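Local coordinates for protein SusD homolog (Bacteroides thetaiotaomicron, PDB 3SGH) that probably binds glycans at the cell surface as a SusD-like outer-membrane lipoprotein, helping to hand them to a partner transporter, at residues A[54-59]-A[246-251]. Numbering follows the deposited sequence.
Sequences ANWSFG and WPEVRA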
ATOM      1  N   ALA A  54      -0.657 -12.672  15.935  1.00 17.73           N
ATOM      2  CA  ALA A  54      -1.400 -13.915  16.086  1.00 16.69           C
ATOM      3  C   ALA A  54      -0.666 -14.995  15.307  1.00 16.69           C
ATOM      4  O   ALA A  54       0.182 -14.684  14.446  1.00 15.35           O
ATOM      5  CB  ALA A  54      -2.808 -13.742  15.498  1.00 17.98           C
ATOM      6  N   ASN A  55      -0.995 -16.265  15.577  1.00 16.59           N
ATOM      7  CA  ASN A  55      -0.490 -17.350  14.739  1.00 16.83           C
ATOM      8  C   ASN A  55      -1.590 -18.320  14.235  1.00 15.90           C
ATOM      9  O   ASN A  55      -1.325 -19.193  13.409  1.00 16.52           O
ATOM     10  CB  ASN A  55       0.657 -18.097  15.406  1.00 17.42           C
ATOM     11  CG  ASN A  55       0.209 -18.985  16.470  1.00 19.24           C
ATOM     12  OD1 ASN A  55      -0.050 -20.195  16.224  1.00 23.21           O
ATOM     13  ND2 ASN A  55       0.137 -18.443  17.704  1.00 20.00           N
ATOM     14  N   TRP A  56      -2.813 -18.134  14.699  1.00 16.75           N
ATOM     15  CA  TRP A  56      -3.980 -18.876  14.204  1.00 16.59           C
ATOM     16  C   TRP A  56      -3.806 -20.382  14.287  1.00 17.23           C
ATOM     17  O   TRP A  56      -4.282 -21.104  13.429  1.00 16.82           O
ATOM     18  CB  TRP A  56      -4.336 -18.471  12.774  1.00 16.55           C
ATOM     19  CG  TRP A  56      -4.520 -16.971  12.641  1.00 18.14           C
ATOM     20  CD1 TRP A  56      -5.628 -16.266  12.950  1.00 21.88           C
ATOM     21  CD2 TRP A  56      -3.532 -16.027  12.220  1.00 17.56           C
ATOM     22  NE1 TRP A  56      -5.409 -14.929  12.753  1.00 24.51           N
ATOM     23  CE2 TRP A  56      -4.128 -14.754  12.286  1.00 22.44           C
ATOM     24  CE3 TRP A  56      -2.206 -16.130  11.801  1.00 17.22           C
ATOM     25  CZ2 TRP A  56      -3.455 -13.602  11.915  1.00 18.30           C
ATOM     26  CZ3 TRP A  56      -1.528 -14.968  11.453  1.00 17.71           C
ATOM     27  CH2 TRP A  56      -2.152 -13.720  11.562  1.00 16.32           C
ATOM     28  N   SER A  57      -3.164 -20.813  15.363  1.00 18.50           N
ATOM     29  CA  SER A  57      -2.786 -22.206  15.611  1.00 19.22           C
ATOM     30  C   SER A  57      -1.950 -22.808  14.511  1.00 19.43           C
ATOM     31  O   SER A  57      -1.903 -24.054  14.374  1.00 19.47           O
ATOM     32  CB  SER A  57      -4.035 -23.093  15.795  1.00 20.34           C
ATOM     33  OG  SER A  57      -4.889 -22.585  16.790  1.00 22.66           O
ATOM     34  N   PHE A  58      -1.263 -21.980  13.730  1.00 18.55           N
ATOM     35  CA  PHE A  58      -0.363 -22.483  12.673  1.00 18.69           C
ATOM     36  C   PHE A  58       1.122 -22.408  13.018  1.00 18.75           C
ATOM     37  O   PHE A  58       1.956 -22.784  12.199  1.00 18.83           O
ATOM     38  CB  PHE A  58      -0.528 -21.684  11.393  1.00 18.11           C
ATOM     39  CG  PHE A  58      -1.818 -21.952  10.617  1.00 17.15           C
ATOM     40  CD1 PHE A  58      -2.254 -23.237  10.370  1.00 17.76           C
ATOM     41  CD2 PHE A  58      -2.557 -20.891  10.095  1.00 14.55           C
ATOM     42  CE1 PHE A  58      -3.412 -23.463   9.622  1.00 17.65           C
ATOM     43  CE2 PHE A  58      -3.705 -21.111   9.333  1.00 15.93           C
ATOM     44  CZ  PHE A  58      -4.130 -22.385   9.097  1.00 18.95           C
ATOM     45  N   GLY A  59       1.444 -21.885  14.202  1.00 18.35           N
ATOM     46  CA  GLY A  59       2.849 -21.630  14.561  1.00 18.52           C
ATOM     47  C   GLY A  59       3.493 -20.659  13.578  1.00 17.45           C
ATOM     48  O   GLY A  59       2.977 -19.585  13.370  1.00 18.14           O
ATOM     49  N   TRP A 246      -8.560  -7.115  19.563  1.00 16.16           N
ATOM     50  CA  TRP A 246      -8.619  -8.567  19.752  1.00 15.82           C
ATOM     51  C   TRP A 246      -7.661  -9.209  20.764  1.00 18.02           C
ATOM     52  O   TRP A 246      -8.139  -9.996  21.604  1.00 19.16           O
ATOM     53  CB  TRP A 246      -8.633  -9.307  18.412  1.00 16.17           C
ATOM     54  CG  TRP A 246      -9.872  -9.107  17.606  1.00 15.14           C
ATOM     55  CD1 TRP A 246     -11.114  -8.743  18.061  1.00 14.82           C
ATOM     56  CD2 TRP A 246     -10.007  -9.325  16.204  1.00 15.73           C
ATOM     57  NE1 TRP A 246     -11.991  -8.667  16.993  1.00 15.03           N
ATOM     58  CE2 TRP A 246     -11.327  -9.048  15.856  1.00 12.75           C
ATOM     59  CE3 TRP A 246      -9.113  -9.705  15.194  1.00 15.26           C
ATOM     60  CZ2 TRP A 246     -11.780  -9.153  14.558  1.00 18.05           C
ATOM     61  CZ3 TRP A 246      -9.561  -9.816  13.931  1.00 17.75           C
ATOM     62  CH2 TRP A 246     -10.891  -9.529  13.609  1.00 19.14           C
ATOM     63  N   PRO A 247      -6.341  -8.876  20.756  1.00 17.23           N
ATOM     64  CA  PRO A 247      -5.568  -8.076  19.767  1.00 17.65           C
ATOM     65  C   PRO A 247      -4.912  -8.959  18.732  1.00 17.50           C
ATOM     66  O   PRO A 247      -4.512 -10.067  19.073  1.00 20.60           O
ATOM     67  CB  PRO A 247      -4.459  -7.431  20.618  1.00 17.55           C
ATOM     68  CG  PRO A 247      -4.219  -8.436  21.753  1.00 17.94           C
ATOM     69  CD  PRO A 247      -5.545  -9.184  21.959  1.00 18.30           C
ATOM     70  N   GLU A 248      -4.802  -8.502  17.488  1.00 15.65           N
ATOM     71  CA  GLU A 248      -4.063  -9.225  16.472  1.00 15.09           C
ATOM     72  C   GLU A 248      -3.189  -8.344  15.579  1.00 15.34           C
ATOM     73  O   GLU A 248      -2.593  -8.857  14.648  1.00 14.71           O
ATOM     74  CB  GLU A 248      -4.995 -10.139  15.657  1.00 15.13           C
ATOM     75  CG  GLU A 248      -5.576 -11.296  16.511  1.00 16.10           C
ATOM     76  CD  GLU A 248      -6.408 -12.303  15.745  1.00 17.29           C
ATOM     77  OE1 GLU A 248      -6.446 -12.264  14.491  1.00 16.24           O
ATOM     78  OE2 GLU A 248      -7.003 -13.161  16.440  1.00 17.77           O
ATOM     79  N   VAL A 249      -3.096  -7.041  15.886  1.00 13.73           N
ATOM     80  CA  VAL A 249      -2.186  -6.145  15.189  1.00 12.70           C
ATOM     81  C   VAL A 249      -1.584  -5.131  16.128  1.00 13.98           C
ATOM     82  O   VAL A 249      -2.258  -4.629  17.021  1.00 13.43           O
ATOM     83  CB  VAL A 249      -2.876  -5.485  13.936  1.00 11.81           C
ATOM     84  CG1 VAL A 249      -3.945  -4.449  14.394  1.00 12.09           C
ATOM     85  CG2 VAL A 249      -1.829  -4.901  12.967  1.00 12.03           C
ATOM     86  N   ARG A 250      -0.267  -4.897  15.949  1.00 14.16           N
ATOM     87  CA  ARG A 250       0.464  -3.899  16.703  1.00 13.57           C
ATOM     88  C   ARG A 250       1.409  -3.151  15.755  1.00 12.75           C
ATOM     89  O   ARG A 250       1.534  -3.494  14.597  1.00 12.44           O
ATOM     90  CB  ARG A 250       1.235  -4.536  17.871  1.00 13.41           C
ATOM     91  CG  ARG A 250       0.385  -5.032  19.047  1.00 11.20           C
ATOM     92  CD  ARG A 250      -0.213  -3.909  19.828  1.00 13.96           C
ATOM     93  NE  ARG A 250      -1.076  -4.275  20.934  1.00 13.18           N
ATOM     94  CZ  ARG A 250      -2.409  -4.426  20.896  1.00 13.25           C
ATOM     95  NH1 ARG A 250      -3.077  -4.351  19.758  1.00 16.89           N
ATOM     96  NH2 ARG A 250      -3.074  -4.707  22.001  1.00 16.76           N
ATOM     97  N   ALA A 251       2.070  -2.119  16.247  1.00 13.00           N
ATOM     98  CA  ALA A 251       3.074  -1.409  15.480  1.00 14.26           C
ATOM     99  C   ALA A 251       4.251  -2.374  15.177  1.00 13.60           C
ATOM    100  O   ALA A 251       4.631  -3.202  15.990  1.00 14.28           O
ATOM    101  CB  ALA A 251       3.551  -0.181  16.257  1.00 12.36           C
TER
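Ala54 and Glu248 face each other with CA atoms 5.4 Å apart, at the end of the two-stranded antiparallel pairing of 50-52 with 249-251, which a Glu248-Thr53 backbone hydrogen bond extends in this largely helical SusD-like fold; from there Asn55 to Phe58 form a type I' beta turn closed by Phe58 N to Asn55 O at 2.8 Å. Glu248 carries the side-chain contact. Its CG stands anti to the carbonyl carbon (chi1 -67°) and the chain then runs extended, passing Ala54, whose CB lies 3.8 Å from Glu248 CG, and delivering the carboxylate to the Trp56 indole. There Trp56 NE1 donates to Glu248 OE1, weakly, at 3.3 Å with the N-H...O angle bent to 140°; indole and carboxylate planes are nearly perpendicular (82°). Ala54 CB also sits over one indole face, toward its rim. The stronger polar partner of Glu248 OE1 is Gln37 NE2, on helix 33-40. Replacing Glu248 by an alanine is likely to leave Trp56 NE1 and Gln37 NE2 without their shared acceptor and to strip packing from the Ala54 methyl. One carboxylate oxygen, shared by two neutral N-H donors, thus links the turn, helix 33-40 and the residue leading into strand 249-251.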